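Chemotaxis operon protein (CheX) (Borrelia burgdorferi, PDB 3HZH) probably dephosphorylates the phosphorylated response regulator CheY, helping to end the chemotaxis signal. Local coordinates at residues K83-E88 and A102-E107; S25-D30 and G109-G114. One frame throughout, in Å; residues are numbered along the deposited sequence.

Interaction 1: K83-E88 and A102-E107; sequences KLNFEE and AATLTE
T104, on helix 97-118, meets both L84 and N85 late in helix 74-85, and its two branches divide the work. From CB, which stands 4.0 Å from N85 ND2, the methyl CG2 leads to L84: it lies 3.8 Å from L84 CB and 3.7 Å from L84 CD1, so it rests along the leucine rather than on its tip alone. The other branch is polar. With OG1 beside the backbone N (chi1 -57°), the hydroxyl faces N85 and accepts a hydrogen bond of 3.0 Å from N85 ND2, nearly straight at 163° and lying in the plane of the amide. The same OG1 donates to the carbonyl of M100 one turn back on its own helix. In this CheX-family domain the bond thus joins two consecutive helices at a buried spot bordering another protein chain. N85 ND2 also donates to A81 O, so two acceptors hold the amide's rotation. That leaves N85 OD1 to accept a hydrogen bond from a basic side chain of the other protein; aromatic packing from that protein also reaches N85 and T104. L84 also packs on V108 of helix 97-118 and on L32.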
ATOM      1  N   LYS B  83     -13.310  -9.788  -1.235  1.00 29.34           N
ATOM      2  CA  LYS B  83     -12.334 -10.794  -0.844  1.00 30.83           C
ATOM      3  C   LYS B  83     -11.234 -10.225   0.054  1.00 29.42           C
ATOM      4  O   LYS B  83     -10.839 -10.866   1.026  1.00 29.21           O
ATOM      5  CB  LYS B  83     -11.699 -11.424  -2.093  1.00 34.21           C
ATOM      6  CG  LYS B  83     -12.666 -12.210  -2.965  1.00 40.54           C
ATOM      7  CD  LYS B  83     -13.160 -13.453  -2.242  1.00 46.04           C
ATOM      8  CE  LYS B  83     -14.076 -14.286  -3.127  1.00 48.25           C
ATOM      9  NZ  LYS B  83     -14.431 -15.589  -2.484  1.00 50.88           N
ATOM     10  N   LEU B  84     -10.750  -9.024  -0.267  1.00 26.66           N
ATOM     11  CA  LEU B  84      -9.676  -8.402   0.501  1.00 26.03           C
ATOM     12  C   LEU B  84     -10.054  -7.873   1.889  1.00 26.41           C
ATOM     13  O   LEU B  84      -9.210  -7.772   2.787  1.00 26.43           O
ATOM     14  CB  LEU B  84      -8.988  -7.300  -0.301  1.00 26.85           C
ATOM     15  CG  LEU B  84      -8.390  -7.772  -1.630  1.00 28.94           C
ATOM     16  CD1 LEU B  84      -7.484  -6.693  -2.199  1.00 29.24           C
ATOM     17  CD2 LEU B  84      -7.597  -9.044  -1.416  1.00 30.11           C
ATOM     18  N   ASN B  85     -11.320  -7.548   2.070  1.00 24.05           N
ATOM     19  CA  ASN B  85     -11.795  -7.045   3.343  1.00 25.36           C
ATOM     20  C   ASN B  85     -12.529  -8.139   4.116  1.00 26.35           C
ATOM     21  O   ASN B  85     -13.017  -7.910   5.233  1.00 24.58           O
ATOM     22  CB  ASN B  85     -12.722  -5.861   3.084  1.00 21.08           C
ATOM     23  CG  ASN B  85     -11.975  -4.608   2.740  1.00 26.96           C
ATOM     24  OD1 ASN B  85     -11.492  -3.901   3.632  1.00 21.80           O
ATOM     25  ND2 ASN B  85     -11.847  -4.328   1.446  1.00 21.17           N
ATOM     26  N   PHE B  86     -12.628  -9.315   3.504  1.00 26.48           N
ATOM     27  CA  PHE B  86     -13.328 -10.447   4.101  1.00 28.86           C
ATOM     28  C   PHE B  86     -14.731 -10.080   4.588  1.00 30.07           C
ATOM     29  O   PHE B  86     -15.107 -10.356   5.726  1.00 28.55           O
ATOM     30  CB  PHE B  86     -12.511 -11.046   5.247  1.00 29.86           C
ATOM     31  CG  PHE B  86     -11.149 -11.511   4.829  1.00 32.69           C
ATOM     32  CD1 PHE B  86     -10.079 -10.628   4.781  1.00 34.09           C
ATOM     33  CD2 PHE B  86     -10.945 -12.828   4.435  1.00 35.33           C
ATOM     34  CE1 PHE B  86      -8.827 -11.052   4.347  1.00 36.61           C
ATOM     35  CE2 PHE B  86      -9.695 -13.258   3.991  1.00 36.29           C
ATOM     36  CZ  PHE B  86      -8.633 -12.370   3.947  1.00 35.31           C
ATOM     37  N   GLU B  87     -15.496  -9.438   3.717  1.00 30.73           N
ATOM     38  CA  GLU B  87     -16.873  -9.066   4.014  1.00 34.34           C
ATOM     39  C   GLU B  87     -17.499  -8.668   2.691  1.00 34.81           C
ATOM     40  O   GLU B  87     -16.847  -8.094   1.817  1.00 31.93           O
ATOM     41  CB  GLU B  87     -16.988  -7.918   5.042  1.00 37.88           C
ATOM     42  CG  GLU B  87     -16.804  -6.488   4.541  1.00 43.35           C
ATOM     43  CD  GLU B  87     -17.165  -5.458   5.589  1.00 45.24           C
ATOM     44  OE1 GLU B  87     -16.557  -5.466   6.682  1.00 47.57           O
ATOM     45  OE2 GLU B  87     -18.073  -4.642   5.325  1.00 45.89           O
ATOM     46  N   GLU B  88     -18.770  -9.002   2.551  1.00 37.11           N
ATOM     47  CA  GLU B  88     -19.513  -8.738   1.335  1.00 38.73           C
ATOM     48  C   GLU B  88     -19.872  -7.292   1.020  1.00 36.54           C
ATOM     49  O   GLU B  88     -20.459  -6.586   1.842  1.00 35.56           O
ATOM     50  CB  GLU B  88     -20.797  -9.573   1.339  1.00 45.18           C
ATOM     51  CG  GLU B  88     -21.784  -9.177   0.256  1.00 56.12           C
ATOM     52  CD  GLU B  88     -23.048 -10.009   0.273  1.00 61.71           C
ATOM     53  OE1 GLU B  88     -23.682 -10.118   1.345  1.00 63.89           O
ATOM     54  OE2 GLU B  88     -23.417 -10.544  -0.796  1.00 65.19           O
ATOM     55  N   ALA B 102     -12.768   1.884  -3.404  1.00 25.06           N
ATOM     56  CA  ALA B 102     -11.737   2.744  -3.973  1.00 24.23           C
ATOM     57  C   ALA B 102     -10.418   2.601  -3.222  1.00 23.92           C
ATOM     58  O   ALA B 102      -9.373   2.359  -3.827  1.00 25.23           O
ATOM     59  CB  ALA B 102     -12.189   4.204  -3.938  1.00 23.74           C
ATOM     60  N   ALA B 103     -10.474   2.743  -1.903  1.00 21.81           N
ATOM     61  CA  ALA B 103      -9.279   2.652  -1.061  1.00 22.88           C
ATOM     62  C   ALA B 103      -8.568   1.309  -1.145  1.00 21.44           C
ATOM     63  O   ALA B 103      -7.340   1.240  -1.031  1.00 20.24           O
ATOM     64  CB  ALA B 103      -9.642   2.948   0.386  1.00 22.63           C
ATOM     65  N   THR B 104      -9.342   0.241  -1.326  1.00 20.24           N
ATOM     66  CA  THR B 104      -8.773  -1.092  -1.423  1.00 19.89           C
ATOM     67  C   THR B 104      -8.096  -1.312  -2.770  1.00 20.58           C
ATOM     68  O   THR B 104      -6.958  -1.771  -2.830  1.00 21.22           O
ATOM     69  CB  THR B 104      -9.850  -2.192  -1.226  1.00 21.04           C
ATOM     70  OG1 THR B 104     -10.506  -2.016   0.040  1.00 20.41           O
ATOM     71  CG2 THR B 104      -9.199  -3.576  -1.252  1.00 20.81           C
ATOM     72  N   LEU B 105      -8.787  -0.996  -3.858  1.00 22.22           N
ATOM     73  CA  LEU B 105      -8.199  -1.188  -5.184  1.00 23.05           C
ATOM     74  C   LEU B 105      -6.986  -0.289  -5.437  1.00 24.82           C
ATOM     75  O   LEU B 105      -6.007  -0.727  -6.057  1.00 23.39           O
ATOM     76  CB  LEU B 105      -9.253  -0.969  -6.273  1.00 24.73           C
ATOM     77  CG  LEU B 105     -10.485  -1.873  -6.180  1.00 28.82           C
ATOM     78  CD1 LEU B 105     -11.374  -1.646  -7.398  1.00 30.64           C
ATOM     79  CD2 LEU B 105     -10.052  -3.327  -6.094  1.00 28.61           C
ATOM     80  N   THR B 106      -7.032   0.959  -4.967  1.00 23.65           N
ATOM     81  CA  THR B 106      -5.885   1.845  -5.160  1.00 24.04           C
ATOM     82  C   THR B 106      -4.691   1.310  -4.374  1.00 24.00           C
ATOM     83  O   THR B 106      -3.553   1.450  -4.810  1.00 24.29           O
ATOM     84  CB  THR B 106      -6.167   3.316  -4.718  1.00 25.63           C
ATOM     85  OG1 THR B 106      -6.586   3.348  -3.344  1.00 25.02           O
ATOM     86  CG2 THR B 106      -7.234   3.948  -5.605  1.00 27.11           C
ATOM     87  N   GLU B 107      -4.943   0.686  -3.225  1.00 22.30           N
ATOM     88  CA  GLU B 107      -3.847   0.137  -2.426  1.00 22.81           C
ATOM     89  C   GLU B 107      -3.251  -1.069  -3.148  1.00 21.86           C
ATOM     90  O   GLU B 107      -2.047  -1.326  -3.050  1.00 20.38           O
ATOM     91  CB  GLU B 107      -4.320  -0.277  -1.020  1.00 23.87           C
ATOM     92  CG  GLU B 107      -3.239  -0.951  -0.188  1.00 23.71           C
ATOM     93  CD  GLU B 107      -2.184   0.003   0.348  1.00 27.85           C
ATOM     94  OE1 GLU B 107      -1.873   1.001  -0.335  1.00 27.29           O
ATOM     95  OE2 GLU B 107      -1.641  -0.259   1.445  1.00 25.49           O
TER

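Interaction 2: S25-D30 and G109-G114; sequences SSVLRD and GNIIAG
Within the helical layer that packs on the antiparallel sheet of this CheX-family domain, V27 of helix 17-31 meets I111 and I112 of helix 97-118. The short segments run roughly antiparallel, their directions 140° apart and their axes approaching to 9.3 Å, and the contact between them is wholly apolar. V27 points toward the other helix and uses both methyls. CG1, placed anti to the backbone N (chi1 177°), lies 3.7 Å from I111 CG2, and also touches I112 CG1. The second methyl, CG2, lies over the backbone, 3.9 Å from I112 CA, and still grazes I111 CG2. Between the two branches, V27 CB comes 3.8 Å from I112 CG1. The valine thus settles against two successive isoleucines, touching the CG2 methyl of I111 and CG1, the root of the longer arm of I112. A residue further on, L28 adds a looser touch, its CD2 lying 4.3 Å from the end of that arm, I112 CD1. Both helices then lean on the sheet: I112 on I70 of strand 66-72, L28 on F154 of strand 149-155. I111 also borders the partner protein, packing on an apolar side chain of that other chain, with a bound magnesium ion about 8 Å from its side chain. V27 extends its packing along helix 97-118 to N115.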
ATOM      1  N   SER B  25       1.545 -10.355 -11.065  1.00 25.40           N
ATOM      2  CA  SER B  25       1.059 -11.691 -10.750  1.00 26.58           C
ATOM      3  C   SER B  25       1.313 -12.047  -9.290  1.00 27.09           C
ATOM      4  O   SER B  25       0.431 -12.557  -8.600  1.00 27.25           O
ATOM      5  CB  SER B  25       1.736 -12.712 -11.665  1.00 25.90           C
ATOM      6  OG  SER B  25       3.130 -12.779 -11.429  1.00 30.10           O
ATOM      7  N   SER B  26       2.518 -11.746  -8.823  1.00 27.95           N
ATOM      8  CA  SER B  26       2.933 -12.029  -7.457  1.00 29.24           C
ATOM      9  C   SER B  26       2.056 -11.341  -6.406  1.00 29.96           C
ATOM     10  O   SER B  26       1.629 -11.971  -5.432  1.00 26.92           O
ATOM     11  CB  SER B  26       4.392 -11.604  -7.276  1.00 33.11           C
ATOM     12  OG  SER B  26       4.945 -12.152  -6.097  1.00 40.72           O
ATOM     13  N   VAL B  27       1.787 -10.052  -6.596  1.00 27.84           N
ATOM     14  CA  VAL B  27       0.959  -9.315  -5.644  1.00 26.22           C
ATOM     15  C   VAL B  27      -0.504  -9.763  -5.622  1.00 25.51           C
ATOM     16  O   VAL B  27      -1.086  -9.925  -4.546  1.00 26.07           O
ATOM     17  CB  VAL B  27       1.000  -7.792  -5.907  1.00 25.60           C
ATOM     18  CG1 VAL B  27       0.064  -7.073  -4.941  1.00 25.56           C
ATOM     19  CG2 VAL B  27       2.410  -7.270  -5.730  1.00 26.03           C
ATOM     20  N   LEU B  28      -1.107  -9.948  -6.793  1.00 26.05           N
ATOM     21  CA  LEU B  28      -2.502 -10.378  -6.846  1.00 26.65           C
ATOM     22  C   LEU B  28      -2.678 -11.736  -6.154  1.00 29.75           C
ATOM     23  O   LEU B  28      -3.611 -11.930  -5.365  1.00 26.46           O
ATOM     24  CB  LEU B  28      -2.991 -10.455  -8.301  1.00 25.51           C
ATOM     25  CG  LEU B  28      -3.081  -9.136  -9.085  1.00 24.87           C
ATOM     26  CD1 LEU B  28      -3.486  -9.419 -10.527  1.00 25.88           C
ATOM     27  CD2 LEU B  28      -4.092  -8.210  -8.425  1.00 24.93           C
ATOM     28  N   ARG B  29      -1.776 -12.669  -6.441  1.00 32.90           N
ATOM     29  CA  ARG B  29      -1.844 -13.995  -5.836  1.00 38.15           C
ATOM     30  C   ARG B  29      -1.650 -13.956  -4.327  1.00 38.10           C
ATOM     31  O   ARG B  29      -2.218 -14.767  -3.596  1.00 35.65           O
ATOM     32  CB  ARG B  29      -0.787 -14.907  -6.442  1.00 45.24           C
ATOM     33  CG  ARG B  29      -0.980 -15.159  -7.908  1.00 54.73           C
ATOM     34  CD  ARG B  29       0.040 -16.142  -8.410  1.00 61.61           C
ATOM     35  NE  ARG B  29      -0.196 -16.456  -9.808  1.00 64.27           N
ATOM     36  CZ  ARG B  29       0.491 -17.360 -10.495  1.00 67.21           C
ATOM     37  NH1 ARG B  29       1.465 -18.054  -9.919  1.00 67.90           N
ATOM     38  NH2 ARG B  29       0.211 -17.552 -11.774  1.00 67.80           N
ATOM     39  N   ASP B  30      -0.845 -13.010  -3.863  1.00 39.09           N
ATOM     40  CA  ASP B  30      -0.562 -12.890  -2.446  1.00 41.87           C
ATOM     41  C   ASP B  30      -1.679 -12.162  -1.696  1.00 38.97           C
ATOM     42  O   ASP B  30      -1.935 -12.458  -0.531  1.00 37.32           O
ATOM     43  CB  ASP B  30       0.762 -12.149  -2.248  1.00 54.17           C
ATOM     44  CG  ASP B  30       1.628 -12.778  -1.172  1.00 65.19           C
ATOM     45  OD1 ASP B  30       2.023 -13.951  -1.344  1.00 71.82           O
ATOM     46  OD2 ASP B  30       1.915 -12.103  -0.160  1.00 71.14           O
ATOM     47  N   GLY B 109      -3.045  -1.291  -6.314  1.00 23.38           N
ATOM     48  CA  GLY B 109      -2.230  -0.653  -7.341  1.00 24.72           C
ATOM     49  C   GLY B 109      -0.907  -0.179  -6.766  1.00 24.77           C
ATOM     50  O   GLY B 109       0.161  -0.396  -7.349  1.00 24.30           O
ATOM     51  N   ASN B 110      -0.992   0.471  -5.611  1.00 22.36           N
ATOM     52  CA  ASN B 110       0.172   0.975  -4.902  1.00 22.29           C
ATOM     53  C   ASN B 110       1.169  -0.147  -4.585  1.00 22.50           C
ATOM     54  O   ASN B 110       2.393   0.030  -4.707  1.00 21.55           O
ATOM     55  CB  ASN B 110      -0.276   1.643  -3.597  1.00 22.46           C
ATOM     56  CG  ASN B 110       0.895   2.059  -2.733  1.00 24.39           C
ATOM     57  OD1 ASN B 110       0.919   1.759  -1.532  1.00 22.08           O
ATOM     58  ND2 ASN B 110       1.850   2.762  -3.314  1.00 23.96           N
ATOM     59  N   ILE B 111       0.653  -1.303  -4.188  1.00 20.94           N
ATOM     60  CA  ILE B 111       1.532  -2.411  -3.843  1.00 22.43           C
ATOM     61  C   ILE B 111       2.174  -3.034  -5.076  1.00 22.58           C
ATOM     62  O   ILE B 111       3.359  -3.375  -5.049  1.00 21.33           O
ATOM     63  CB  ILE B 111       0.771  -3.452  -2.987  1.00 25.02           C
ATOM     64  CG1 ILE B 111       0.280  -2.756  -1.705  1.00 22.95           C
ATOM     65  CG2 ILE B 111       1.686  -4.633  -2.629  1.00 23.11           C
ATOM     66  CD1 ILE B 111      -0.656  -3.589  -0.839  1.00 23.59           C
ATOM     67  N   ILE B 112       1.411  -3.174  -6.160  1.00 22.38           N
ATOM     68  CA  ILE B 112       1.970  -3.724  -7.393  1.00 20.42           C
ATOM     69  C   ILE B 112       3.076  -2.774  -7.864  1.00 22.29           C
ATOM     70  O   ILE B 112       4.207  -3.192  -8.095  1.00 21.34           O
ATOM     71  CB  ILE B 112       0.907  -3.838  -8.511  1.00 21.89           C
ATOM     72  CG1 ILE B 112      -0.124  -4.919  -8.147  1.00 21.01           C
ATOM     73  CG2 ILE B 112       1.582  -4.137  -9.842  1.00 19.45           C
ATOM     74  CD1 ILE B 112      -1.291  -5.047  -9.145  1.00 20.50           C
ATOM     75  N   ALA B 113       2.742  -1.491  -7.971  1.00 21.41           N
ATOM     76  CA  ALA B 113       3.697  -0.478  -8.417  1.00 22.94           C
ATOM     77  C   ALA B 113       4.941  -0.375  -7.539  1.00 22.16           C
ATOM     78  O   ALA B 113       6.049  -0.221  -8.051  1.00 21.20           O
ATOM     79  CB  ALA B 113       3.020   0.882  -8.499  1.00 22.34           C
ATOM     80  N   GLY B 114       4.754  -0.452  -6.224  1.00 22.88           N
ATOM     81  CA  GLY B 114       5.875  -0.360  -5.310  1.00 25.77           C
ATOM     82  C   GLY B 114       6.804  -1.552  -5.434  1.00 29.15           C
ATOM     83  O   GLY B 114       8.028  -1.394  -5.510  1.00 28.50           O
TER

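How the interactions relate
Helix 97-118 is common to both contacts, whose centres lie 13 Å apart. Its residues 102-107 meet the late part of helix 74-85 in interaction 1, and 109-114 meet helix 17-31 in interaction 2. Both segments of interaction 1 fall in the long run of chain between the two segments of interaction 2, with three strands of the sheet, 38-39, 54-62 and 66-72, also inside it. One long helix is therefore held by different neighbours at successive levels while the other protein chain lies against it. E107 forms a salt bridge to that other chain and N110 packs on its modified side chain; their spacing is consistent with the ExxN signature of CheC-like phosphatases.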